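Local atomic coordinates of formate dehydrogenase (Staphylococcus aureus, PDB entry 6TTB), a protein that probably catalyses the oxidation of formate to carbon dioxide, with NAD as the electron acceptor. Residues A[244-249]-A[272-277]. Numbering follows the deposited sequence.
Sequences TIHAPL and VNTARG. With NAD (nicotinamide-adenine-dinucleotide), chain C.
Arg-276 lays its guanidinium group beside Leu-249 and Pro-248. The backbone N of Leu-249 sits over one face of the group, 3.8 Å above its plane. Leu-249 CB touches Arg-276 NH1 at 3.5 Å. The arginine chain bends at its second torsion (chi2 -128°) and then runs extended, which takes the guanidinium past the loop to the cofactor. There Arg-276 NE gives a nearly straight hydrogen bond to NAD O2D (2.5 Å, 167°), a ribose hydroxyl on the nicotinamide side. NH1 of the same group also forms a salt bridge with Asp-122.

Ile-245 makes the second large patch. Its backbone N donates to Val-272 O at 2.9 Å, joining two parallel strands. The side chains of Ile-245 and Asn-273 cross at a slant, with CG1 against CB. The CG2 branch of Ile-245, anti to the backbone N, meets Ala-275 CB at 3.8 Å. The Ala-275 methyl also lies against the carbonyl oxygens of Ile-245 and Ala-247. On the other face of the sheet, Thr-244 and Val-272 lie side by side and pack against helix 144-160.

Asn-273 shapes the turn that follows. Its OD1 accepts from Ala-275 N at 2.8 Å, forming an Asx turn, and its ND2 donates to Arg-276 O from above the plane of that carbonyl. Thr-274 O accepts a hydrogen bond from the carboxamide N7N of NAD at 3.3 Å. Water 1 connects His-246 ND1 with NAD O4D, and bonds weakly to Thr-274 O. Thr-244 OG1 pairs with His-246 NE2, which helps fix the ring's rotation.

The two segments belong to a beta-alpha-beta unit, strand 242-245, helix 259-264 and strand 269-273. Their loops at the C-terminal edge of the parallel sheet line the NAD pocket, as in the Rossmann-type domain of D-2-hydroxyacid dehydrogenases.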
loop_
_atom_site.group_PDB
_atom_site.type_symbol
_atom_site.label_atom_id
_atom_site.label_comp_id
_atom_site.label_asym_id
_atom_site.label_seq_id
_atom_site.Cartn_x
_atom_site.Cartn_y
_atom_site.Cartn_z
ATOM N N THR A 244 6.800 -11.936 0.225
ATOM C CA THR A 244 6.281 -11.579 1.521
ATOM C C THR A 244 6.475 -12.772 2.429
ATOM O O THR A 244 6.257 -13.919 1.999
ATOM C CB THR A 244 4.830 -11.052 1.408
ATOM O OG1 THR A 244 4.303 -10.702 2.679
ATOM C CG2 THR A 244 3.847 -12.001 0.783
ATOM N N ILE A 245 6.830 -12.485 3.686
ATOM C CA ILE A 245 7.264 -13.480 4.669
ATOM C C ILE A 245 6.137 -13.739 5.639
ATOM O O ILE A 245 5.633 -12.801 6.275
ATOM C CB ILE A 245 8.456 -12.926 5.450
ATOM C CG1 ILE A 245 9.520 -12.336 4.516
ATOM C CG2 ILE A 245 8.977 -13.916 6.450
ATOM C CD1 ILE A 245 10.670 -13.193 4.164
ATOM N N HIS A 246 5.795 -14.999 5.803
ATOM C CA HIS A 246 4.760 -15.378 6.766
ATOM C C HIS A 246 5.193 -16.612 7.505
ATOM O O HIS A 246 4.393 -17.516 7.709
ATOM C CB HIS A 246 3.345 -15.502 6.102
ATOM C CG HIS A 246 2.974 -14.224 5.423
ATOM N ND1 HIS A 246 2.653 -13.094 6.152
ATOM C CD2 HIS A 246 3.195 -13.802 4.133
ATOM C CE1 HIS A 246 2.483 -12.092 5.321
ATOM N NE2 HIS A 246 2.830 -12.506 4.066
ATOM N N ALA A 247 6.486 -16.649 7.837
ATOM C CA ALA A 247 7.111 -17.790 8.483
ATOM C C ALA A 247 7.416 -17.427 9.939
ATOM O O ALA A 247 7.678 -16.260 10.254
ATOM C CB ALA A 247 8.376 -18.139 7.732
ATOM N N PRO A 248 7.413 -18.405 10.883
ATOM C CA PRO A 248 7.705 -18.105 12.297
ATOM C C PRO A 248 9.202 -17.862 12.427
ATOM O O PRO A 248 9.935 -17.992 11.454
ATOM C CB PRO A 248 7.222 -19.357 13.069
ATOM C CG PRO A 248 6.360 -20.104 12.064
ATOM C CD PRO A 248 6.993 -19.798 10.698
ATOM N N LEU A 249 9.637 -17.394 13.586
ATOM C CA LEU A 249 11.068 -17.283 13.819
ATOM C C LEU A 249 11.526 -18.552 14.518
ATOM O O LEU A 249 11.342 -18.668 15.743
ATOM C CB LEU A 249 11.301 -16.089 14.726
ATOM C CG LEU A 249 12.751 -15.855 15.133
ATOM C CD1 LEU A 249 13.705 -15.680 13.909
ATOM C CD2 LEU A 249 12.829 -14.665 16.077
ATOM N N VAL A 272 8.757 -7.951 1.653
ATOM C CA VAL A 272 7.823 -7.516 2.663
ATOM C C VAL A 272 7.857 -8.535 3.760
ATOM O O VAL A 272 7.772 -9.728 3.518
ATOM C CB VAL A 272 6.397 -7.317 2.136
ATOM C CG1 VAL A 272 5.364 -7.311 3.252
ATOM C CG2 VAL A 272 6.305 -6.028 1.410
ATOM N N ASN A 273 8.024 -8.024 4.966
ATOM C CA ASN A 273 8.192 -8.868 6.100
ATOM C C ASN A 273 7.432 -8.249 7.259
ATOM O O ASN A 273 7.897 -7.298 7.871
ATOM C CB ASN A 273 9.644 -9.071 6.416
ATOM C CG ASN A 273 9.822 -9.740 7.757
ATOM O OD1 ASN A 273 8.889 -10.415 8.243
ATOM N ND2 ASN A 273 11.027 -9.584 8.357
ATOM N N THR A 274 6.256 -8.806 7.505
ATOM C CA THR A 274 5.482 -8.531 8.656
ATOM C C THR A 274 5.411 -9.786 9.563
ATOM O O THR A 274 4.382 -10.001 10.272
ATOM C CB THR A 274 4.066 -8.358 8.171
ATOM O OG1 THR A 274 3.790 -9.514 7.339
ATOM C CG2 THR A 274 3.894 -7.043 7.454
ATOM N N ALA A 275 6.428 -10.681 9.454
ATOM C CA ALA A 275 6.484 -11.865 10.303
ATOM C C ALA A 275 7.366 -11.561 11.518
ATOM O O ALA A 275 6.838 -11.119 12.532
ATOM C CB ALA A 275 6.863 -13.099 9.545
ATOM N N ARG A 276 8.693 -11.693 11.419
ATOM C CA ARG A 276 9.519 -11.178 12.517
ATOM C C ARG A 276 10.820 -10.560 12.002
ATOM O O ARG A 276 11.475 -11.124 11.153
ATOM C CB ARG A 276 9.748 -12.159 13.696
ATOM C CG ARG A 276 8.699 -13.242 13.889
ATOM C CD ARG A 276 8.138 -13.323 15.294
ATOM N NE ARG A 276 7.302 -14.537 15.431
ATOM C CZ ARG A 276 7.573 -15.581 16.223
ATOM N NH1 ARG A 276 8.662 -15.580 16.968
ATOM N NH2 ARG A 276 6.778 -16.644 16.225
ATOM N N GLY A 277 11.220 -9.440 12.629
ATOM C CA GLY A 277 12.417 -8.693 12.278
ATOM C C GLY A 277 13.615 -9.573 11.940
ATOM O O GLY A 277 14.286 -9.326 10.923
HETATM P PA NAD C . 1.383 -20.262 10.724
HETATM O O1A NAD C . 1.945 -21.282 11.655
HETATM O O2A NAD C . -0.039 -20.355 10.203
HETATM O O5B NAD C . 2.407 -19.993 9.509
HETATM C C5B NAD C . 3.770 -20.462 9.551
HETATM C C4B NAD C . 3.941 -21.495 8.464
HETATM O O4B NAD C . 5.286 -21.373 7.964
HETATM C C3B NAD C . 3.746 -22.965 8.907
HETATM O O3B NAD C . 2.554 -23.603 8.449
HETATM C C2B NAD C . 4.997 -23.705 8.416
HETATM O O2B NAD C . 4.702 -24.829 7.615
HETATM C C1B NAD C . 5.822 -22.639 7.681
HETATM N N9A NAD C . 7.247 -22.678 8.028
HETATM C C8A NAD C . 7.824 -23.367 9.087
HETATM N N7A NAD C . 9.136 -23.361 9.061
HETATM C C5A NAD C . 9.461 -22.719 7.867
HETATM C C6A NAD C . 10.698 -22.442 7.216
HETATM N N6A NAD C . 11.879 -22.848 7.645
HETATM N N1A NAD C . 10.640 -21.855 5.994
HETATM C C2A NAD C . 9.440 -21.481 5.520
HETATM N N3A NAD C . 8.227 -21.647 6.055
HETATM C C4A NAD C . 8.296 -22.283 7.230
HETATM O O3 NAD C . 1.520 -18.879 11.426
HETATM P PN NAD C . 0.800 -17.592 10.914
HETATM O O1N NAD C . -0.422 -17.426 11.779
HETATM O O2N NAD C . 0.632 -17.671 9.424
HETATM O O5D NAD C . 1.916 -16.479 11.288
HETATM C C5D NAD C . 2.891 -16.080 10.276
HETATM C C4D NAD C . 3.959 -15.315 10.977
HETATM O O4D NAD C . 3.511 -13.943 11.104
HETATM C C3D NAD C . 4.237 -15.851 12.401
HETATM O O3D NAD C . 5.516 -16.456 12.519
HETATM C C2D NAD C . 4.029 -14.642 13.318
HETATM O O2D NAD C . 5.081 -14.369 14.234
HETATM C C1D NAD C . 3.846 -13.458 12.386
HETATM N N1N NAD C . 2.756 -12.610 12.893
HETATM C C2N NAD C . 3.000 -11.223 13.135
HETATM C C3N NAD C . 1.969 -10.387 13.620
HETATM C C7N NAD C . 2.130 -8.866 13.598
HETATM O O7N NAD C . 1.489 -8.193 14.404
HETATM N N7N NAD C . 2.945 -8.305 12.683
HETATM C C4N NAD C . 0.757 -11.020 14.085
HETATM C C5N NAD C . 0.548 -12.399 13.867
HETATM C C6N NAD C . 1.573 -13.180 13.297
HETATM O O HOH W 1 3.220 -12.373 8.898
#